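Long-range contact in D-alanyl transferase DltD (Enterococcus faecium TX0133A04, PDB 6PFX), which probably transfers D-alanine to lipoteichoic acid in the Gram-positive cell wall, as a membrane-associated member of the DltD family: residues F272-A283 / K317-F327. Sequence-based numbering, arbitrary orientation.
Sequences FSDFQLVLDQLA and KIKFQLNSQGF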
ATOM      1  N   PHE A 272      10.872  -4.150   5.865  1.00 11.19           N
ATOM      2  CA  PHE A 272      11.754  -3.853   4.742  1.00 11.97           C
ATOM      3  C   PHE A 272      11.890  -5.066   3.840  1.00 11.26           C
ATOM      4  O   PHE A 272      11.984  -4.937   2.618  1.00 11.22           O
ATOM      5  CB  PHE A 272      13.131  -3.402   5.235  1.00 11.67           C
ATOM      6  CG  PHE A 272      13.135  -2.014   5.803  1.00 11.16           C
ATOM      7  CD1 PHE A 272      13.140  -0.908   4.974  1.00 11.71           C
ATOM      8  CD2 PHE A 272      13.098  -1.821   7.166  1.00 10.72           C
ATOM      9  CE1 PHE A 272      13.115   0.361   5.489  1.00 11.31           C
ATOM     10  CE2 PHE A 272      13.077  -0.551   7.684  1.00 11.88           C
ATOM     11  CZ  PHE A 272      13.086   0.539   6.842  1.00 10.94           C
ATOM     12  N   SER A 273      11.912  -6.259   4.433  1.00  9.24           N
ATOM     13  CA  SER A 273      12.015  -7.491   3.659  1.00 11.26           C
ATOM     14  C   SER A 273      10.663  -7.928   3.098  1.00 11.61           C
ATOM     15  O   SER A 273      10.608  -8.446   1.975  1.00  9.91           O
ATOM     16  CB  SER A 273      12.706  -8.554   4.508  1.00 13.51           C
ATOM     17  OG  SER A 273      14.030  -8.132   4.832  1.00 11.37           O
ATOM     18  N   ASP A 274       9.559  -7.712   3.831  1.00 11.25           N
ATOM     19  CA  ASP A 274       8.238  -7.902   3.235  1.00 11.08           C
ATOM     20  C   ASP A 274       8.064  -6.982   2.027  1.00 11.97           C
ATOM     21  O   ASP A 274       7.517  -7.388   0.995  1.00 12.71           O
ATOM     22  CB  ASP A 274       7.116  -7.644   4.251  1.00 15.49           C
ATOM     23  CG  ASP A 274       7.089  -8.646   5.404  1.00 15.32           C
ATOM     24  OD1 ASP A 274       7.843  -9.638   5.408  1.00 13.52           O
ATOM     25  OD2 ASP A 274       6.287  -8.433   6.335  1.00 15.45           O
ATOM     26  N   PHE A 275       8.536  -5.732   2.138  1.00 11.34           N
ATOM     27  CA  PHE A 275       8.481  -4.785   1.028  1.00 13.44           C
ATOM     28  C   PHE A 275       9.306  -5.281  -0.151  1.00 10.06           C
ATOM     29  O   PHE A 275       8.913  -5.098  -1.310  1.00 10.68           O
ATOM     30  CB  PHE A 275       8.983  -3.404   1.517  1.00 11.12           C
ATOM     31  CG  PHE A 275       8.845  -2.314   0.486  1.00  9.98           C
ATOM     32  CD1 PHE A 275       7.605  -1.896   0.096  1.00 10.49           C
ATOM     33  CD2 PHE A 275       9.951  -1.693  -0.068  1.00 10.37           C
ATOM     34  CE1 PHE A 275       7.452  -0.927  -0.851  1.00 11.88           C
ATOM     35  CE2 PHE A 275       9.795  -0.701  -1.029  1.00 13.21           C
ATOM     36  CZ  PHE A 275       8.545  -0.328  -1.421  1.00 13.00           C
ATOM     37  N   GLN A 276      10.417  -5.966   0.124  1.00  9.89           N
ATOM     38  CA  GLN A 276      11.210  -6.542  -0.953  1.00  9.94           C
ATOM     39  C   GLN A 276      10.412  -7.544  -1.782  1.00  8.81           C
ATOM     40  O   GLN A 276      10.659  -7.685  -2.985  1.00 10.97           O
ATOM     41  CB  GLN A 276      12.485  -7.190  -0.411  1.00 10.04           C
ATOM     42  CG  GLN A 276      13.401  -7.686  -1.516  1.00 12.37           C
ATOM     43  CD  GLN A 276      13.928  -6.609  -2.470  1.00 11.19           C
ATOM     44  OE1 GLN A 276      13.953  -5.409  -2.172  1.00  9.62           O
ATOM     45  NE2 GLN A 276      14.368  -7.059  -3.627  1.00 11.27           N
ATOM     46  N   LEU A 277       9.472  -8.262  -1.160  1.00  9.32           N
ATOM     47  CA  LEU A 277       8.603  -9.147  -1.925  1.00 10.61           C
ATOM     48  C   LEU A 277       7.813  -8.359  -2.960  1.00 10.41           C
ATOM     49  O   LEU A 277       7.713  -8.766  -4.121  1.00 11.10           O
ATOM     50  CB  LEU A 277       7.634  -9.866  -0.992  1.00 11.19           C
ATOM     51  CG  LEU A 277       8.203 -10.927  -0.063  1.00 10.42           C
ATOM     52  CD1 LEU A 277       7.151 -11.415   0.912  1.00 13.12           C
ATOM     53  CD2 LEU A 277       8.659 -12.102  -0.900  1.00 10.90           C
ATOM     54  N   VAL A 278       7.222  -7.235  -2.544  1.00 11.66           N
ATOM     55  CA  VAL A 278       6.512  -6.359  -3.472  1.00 10.60           C
ATOM     56  C   VAL A 278       7.409  -5.950  -4.629  1.00  8.91           C
ATOM     57  O   VAL A 278       6.998  -6.012  -5.788  1.00  8.52           O
ATOM     58  CB  VAL A 278       5.983  -5.129  -2.712  1.00  9.55           C
ATOM     59  CG1 VAL A 278       5.497  -4.075  -3.654  1.00 12.93           C
ATOM     60  CG2 VAL A 278       4.902  -5.544  -1.696  1.00 15.34           C
ATOM     61  N   LEU A 279       8.629  -5.489  -4.336  1.00  8.98           N
ATOM     62  CA  LEU A 279       9.556  -5.069  -5.387  1.00  9.46           C
ATOM     63  C   LEU A 279       9.910  -6.219  -6.325  1.00  9.40           C
ATOM     64  O   LEU A 279      10.009  -6.033  -7.545  1.00 10.73           O
ATOM     65  CB  LEU A 279      10.813  -4.491  -4.742  1.00 11.02           C
ATOM     66  CG  LEU A 279      10.602  -3.268  -3.847  1.00 10.73           C
ATOM     67  CD1 LEU A 279      11.958  -2.657  -3.471  1.00 11.91           C
ATOM     68  CD2 LEU A 279       9.713  -2.241  -4.544  1.00 10.49           C
ATOM     69  N   ASP A 280      10.120  -7.410  -5.768  1.00 10.54           N
ATOM     70  CA  ASP A 280      10.402  -8.589  -6.581  1.00 11.43           C
ATOM     71  C   ASP A 280       9.299  -8.807  -7.604  1.00 12.77           C
ATOM     72  O   ASP A 280       9.571  -9.007  -8.794  1.00 12.42           O
ATOM     73  CB  ASP A 280      10.552  -9.775  -5.625  1.00 12.15           C
ATOM     74  CG  ASP A 280      11.103 -11.028  -6.285  1.00 19.48           C
ATOM     75  OD1 ASP A 280      10.296 -11.811  -6.830  1.00 22.09           O
ATOM     76  OD2 ASP A 280      12.336 -11.244  -6.218  1.00 21.12           O
ATOM     77  N   GLN A 281       8.045  -8.755  -7.166  1.00 10.68           N
ATOM     78  CA  GLN A 281       6.940  -9.022  -8.075  1.00 11.53           C
ATOM     79  C   GLN A 281       6.725  -7.876  -9.058  1.00 10.93           C
ATOM     80  O   GLN A 281       6.433  -8.117 -10.230  1.00 12.74           O
ATOM     81  CB  GLN A 281       5.675  -9.339  -7.281  1.00 12.71           C
ATOM     82  CG  GLN A 281       4.516  -9.865  -8.112  1.00 15.41           C
ATOM     83  CD  GLN A 281       4.764 -11.255  -8.684  1.00 14.66           C
ATOM     84  OE1 GLN A 281       5.677 -11.955  -8.270  1.00 18.39           O
ATOM     85  NE2 GLN A 281       3.945 -11.651  -9.649  1.00 21.90           N
ATOM     86  N   LEU A 282       6.864  -6.626  -8.607  1.00 10.34           N
ATOM     87  CA  LEU A 282       6.733  -5.494  -9.517  1.00 12.42           C
ATOM     88  C   LEU A 282       7.773  -5.585 -10.616  1.00 12.73           C
ATOM     89  O   LEU A 282       7.473  -5.362 -11.793  1.00 11.81           O
ATOM     90  CB  LEU A 282       6.879  -4.185  -8.745  1.00 13.12           C
ATOM     91  CG  LEU A 282       5.688  -3.894  -7.847  1.00 10.88           C
ATOM     92  CD1 LEU A 282       6.100  -2.790  -6.870  1.00 12.33           C
ATOM     93  CD2 LEU A 282       4.497  -3.431  -8.597  1.00 11.48           C
ATOM     94  N   ALA A 283       8.988  -5.991 -10.262  1.00 12.46           N
ATOM     95  CA  ALA A 283      10.045  -6.078 -11.258  1.00 11.95           C
ATOM     96  C   ALA A 283       9.776  -7.225 -12.223  1.00 15.55           C
ATOM     97  O   ALA A 283       9.927  -7.069 -13.442  1.00 16.14           O
ATOM     98  CB  ALA A 283      11.396  -6.228 -10.557  1.00 14.24           C
ATOM     99  N   LYS A 317      16.508   5.209   3.845  1.00 11.29           N
ATOM    100  CA  LYS A 317      16.677   3.766   3.763  1.00  9.83           C
ATOM    101  C   LYS A 317      15.771   3.166   2.691  1.00 11.05           C
ATOM    102  O   LYS A 317      16.214   2.336   1.881  1.00 10.67           O
ATOM    103  CB  LYS A 317      16.407   3.132   5.129  1.00 11.44           C
ATOM    104  CG  LYS A 317      16.652   1.637   5.152  1.00 11.45           C
ATOM    105  CD  LYS A 317      16.696   1.090   6.579  1.00 10.94           C
ATOM    106  CE  LYS A 317      16.779  -0.430   6.584  1.00 11.44           C
ATOM    107  NZ  LYS A 317      16.998  -0.947   7.985  1.00 13.61           N
ATOM    108  N   ILE A 318      14.497   3.574   2.657  1.00  9.86           N
ATOM    109  CA  ILE A 318      13.589   2.998   1.662  1.00 11.51           C
ATOM    110  C   ILE A 318      13.957   3.453   0.257  1.00 12.52           C
ATOM    111  O   ILE A 318      13.847   2.672  -0.697  1.00  9.41           O
ATOM    112  CB  ILE A 318      12.113   3.242   2.035  1.00 14.02           C
ATOM    113  CG1 ILE A 318      11.228   2.121   1.478  1.00 14.13           C
ATOM    114  CG2 ILE A 318      11.643   4.588   1.583  1.00 13.40           C
ATOM    115  CD1 ILE A 318      11.492   0.779   2.116  1.00 12.63           C
ATOM    116  N   LYS A 319      14.442   4.692   0.113  1.00 12.10           N
ATOM    117  CA  LYS A 319      14.878   5.184  -1.191  1.00 10.53           C
ATOM    118  C   LYS A 319      16.142   4.481  -1.665  1.00 10.83           C
ATOM    119  O   LYS A 319      16.277   4.214  -2.863  1.00 13.27           O
ATOM    120  CB  LYS A 319      15.004   6.706  -1.177  1.00 13.82           C
ATOM    121  CG  LYS A 319      13.636   7.382  -1.067  1.00 15.24           C
ATOM    122  CD  LYS A 319      13.656   8.862  -1.430  1.00 21.58           C
ATOM    123  CE  LYS A 319      14.773   9.615  -0.763  1.00 26.97           C
ATOM    124  NZ  LYS A 319      14.586  11.082  -0.980  1.00 26.51           N
ATOM    125  N   PHE A 320      17.049   4.125  -0.750  1.00 10.45           N
ATOM    126  CA  PHE A 320      18.184   3.297  -1.142  1.00 10.47           C
ATOM    127  C   PHE A 320      17.707   1.953  -1.681  1.00 10.48           C
ATOM    128  O   PHE A 320      18.172   1.486  -2.730  1.00 11.04           O
ATOM    129  CB  PHE A 320      19.120   3.104   0.049  1.00 10.80           C
ATOM    130  CG  PHE A 320      20.299   2.239  -0.251  1.00 13.15           C
ATOM    131  CD1 PHE A 320      20.240   0.866  -0.080  1.00 14.53           C
ATOM    132  CD2 PHE A 320      21.473   2.799  -0.716  1.00 13.93           C
ATOM    133  CE1 PHE A 320      21.342   0.066  -0.364  1.00 13.44           C
ATOM    134  CE2 PHE A 320      22.567   2.012  -0.997  1.00 14.72           C
ATOM    135  CZ  PHE A 320      22.498   0.644  -0.835  1.00 14.84           C
ATOM    136  N   GLN A 321      16.743   1.330  -0.999  1.00  9.36           N
ATOM    137  CA  GLN A 321      16.256   0.028  -1.451  1.00 13.33           C
ATOM    138  C   GLN A 321      15.607   0.144  -2.826  1.00 10.52           C
ATOM    139  O   GLN A 321      15.788  -0.724  -3.692  1.00 10.60           O
ATOM    140  CB  GLN A 321      15.255  -0.540  -0.435  1.00 11.95           C
ATOM    141  CG  GLN A 321      14.765  -1.988  -0.724  1.00 10.22           C
ATOM    142  CD  GLN A 321      14.006  -2.576   0.463  1.00 10.04           C
ATOM    143  OE1 GLN A 321      13.980  -1.975   1.546  1.00 10.64           O
ATOM    144  NE2 GLN A 321      13.373  -3.727   0.267  1.00 11.28           N
ATOM    145  N   LEU A 322      14.857   1.225  -3.042  1.00 10.39           N
ATOM    146  CA  LEU A 322      14.177   1.450  -4.313  1.00  9.54           C
ATOM    147  C   LEU A 322      15.180   1.788  -5.409  1.00 10.74           C
ATOM    148  O   LEU A 322      15.260   1.091  -6.426  1.00 10.04           O
ATOM    149  CB  LEU A 322      13.137   2.564  -4.117  1.00  9.60           C
ATOM    150  CG  LEU A 322      11.901   2.159  -3.308  1.00 11.15           C
ATOM    151  CD1 LEU A 322      11.046   3.340  -2.921  1.00 12.42           C
ATOM    152  CD2 LEU A 322      11.042   1.171  -4.092  1.00 11.12           C
ATOM    153  N   ASN A 323      15.969   2.847  -5.199  1.00 10.49           N
ATOM    154  CA  ASN A 323      16.856   3.357  -6.235  1.00 11.65           C
ATOM    155  C   ASN A 323      17.937   2.349  -6.602  1.00 12.83           C
ATOM    156  O   ASN A 323      18.311   2.230  -7.776  1.00 12.50           O
ATOM    157  CB  ASN A 323      17.517   4.655  -5.764  1.00 11.06           C
ATOM    158  CG  ASN A 323      16.552   5.807  -5.657  1.00 14.67           C
ATOM    159  OD1 ASN A 323      15.495   5.827  -6.294  1.00 19.28           O
ATOM    160  ND2 ASN A 323      16.930   6.802  -4.873  1.00 14.94           N
ATOM    161  N   SER A 324      18.475   1.635  -5.612  1.00 11.34           N
ATOM    162  CA  SER A 324      19.552   0.699  -5.900  1.00 11.44           C
ATOM    163  C   SER A 324      19.094  -0.406  -6.838  1.00 12.43           C
ATOM    164  O   SER A 324      19.929  -1.060  -7.470  1.00 15.66           O
ATOM    165  CB  SER A 324      20.095   0.067  -4.615  1.00 13.36           C
ATOM    166  OG  SER A 324      19.157  -0.820  -4.032  1.00 12.19           O
ATOM    167  N   GLN A 325      17.790  -0.650  -6.917  1.00 10.54           N
ATOM    168  CA  GLN A 325      17.255  -1.716  -7.743  1.00 10.63           C
ATOM    169  C   GLN A 325      16.547  -1.206  -8.986  1.00 11.54           C
ATOM    170  O   GLN A 325      16.023  -2.014  -9.764  1.00 11.78           O
ATOM    171  CB  GLN A 325      16.304  -2.573  -6.895  1.00  9.77           C
ATOM    172  CG  GLN A 325      16.992  -3.165  -5.653  1.00  8.30           C
ATOM    173  CD  GLN A 325      16.075  -4.116  -4.919  1.00 10.01           C
ATOM    174  OE1 GLN A 325      16.086  -5.331  -5.159  1.00 11.13           O
ATOM    175  NE2 GLN A 325      15.272  -3.572  -4.012  1.00 11.57           N
ATOM    176  N   GLY A 326      16.554   0.099  -9.221  1.00 11.31           N
ATOM    177  CA  GLY A 326      16.020   0.656 -10.443  1.00 11.80           C
ATOM    178  C   GLY A 326      14.665   1.314 -10.327  1.00 11.30           C
ATOM    179  O   GLY A 326      14.145   1.799 -11.346  1.00 12.03           O
ATOM    180  N   PHE A 327      14.082   1.352  -9.131  1.00 11.41           N
ATOM    181  CA  PHE A 327      12.819   2.046  -8.895  1.00 11.78           C
ATOM    182  C   PHE A 327      13.162   3.492  -8.567  1.00 13.74           C
ATOM    183  O   PHE A 327      13.541   3.808  -7.439  1.00 12.20           O
ATOM    184  CB  PHE A 327      12.074   1.384  -7.748  1.00 11.77           C
ATOM    185  CG  PHE A 327      11.667  -0.052  -8.006  1.00 10.15           C
ATOM    186  CD1 PHE A 327      10.467  -0.340  -8.640  1.00 11.43           C
ATOM    187  CD2 PHE A 327      12.452  -1.101  -7.573  1.00 10.65           C
ATOM    188  CE1 PHE A 327      10.068  -1.631  -8.846  1.00 11.07           C
ATOM    189  CE2 PHE A 327      12.056  -2.391  -7.765  1.00 13.33           C
ATOM    190  CZ  PHE A 327      10.856  -2.663  -8.418  1.00  9.22           C
TER
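F272-A283 and the helical part of K317-F327 run in nearly the same direction, their axes 11.5 Å apart at closest and inclined at -28°. Q321 spans this gap as a knob among F272, F275, Q276 and L279. Its extended chain delivers NE2 to two acceptors: F272 O, along an almost straight bond (3.0 Å, 173°), and an in-plane lone pair of Q276 OE1 (3.0 Å); Q321 OE1 accepts from W386 NE1. Glutamine suits Q276 and Q325, since each amide donates and accepts. Approaching from opposite directions and nearly coplanar, they pair through two 2.9 Å bonds, Q276 NE2 to Q325 OE1 and Q325 NE2 to Q276 OE1. Both helices lie against the parallel sheet of an SGNH-hydrolase-like fold, strand 288-293, between them in sequence, receiving L279, L282, I318 and L322. There L279 CD2 meets L322 CD2 at 3.7 Å, while I318 CD1 reaches the F272 and F275 rings. G326, suited to the positive phi of a Schellman motif, follows the last turn; beyond it F327 offers a ring face to L279 CD2. K317, whose CG points opposite the backbone N (chi1 -176°), extends CE over the F272 ring, 3.7 Å from its centroid; NZ, in cation-pi contact, bonds W386 O.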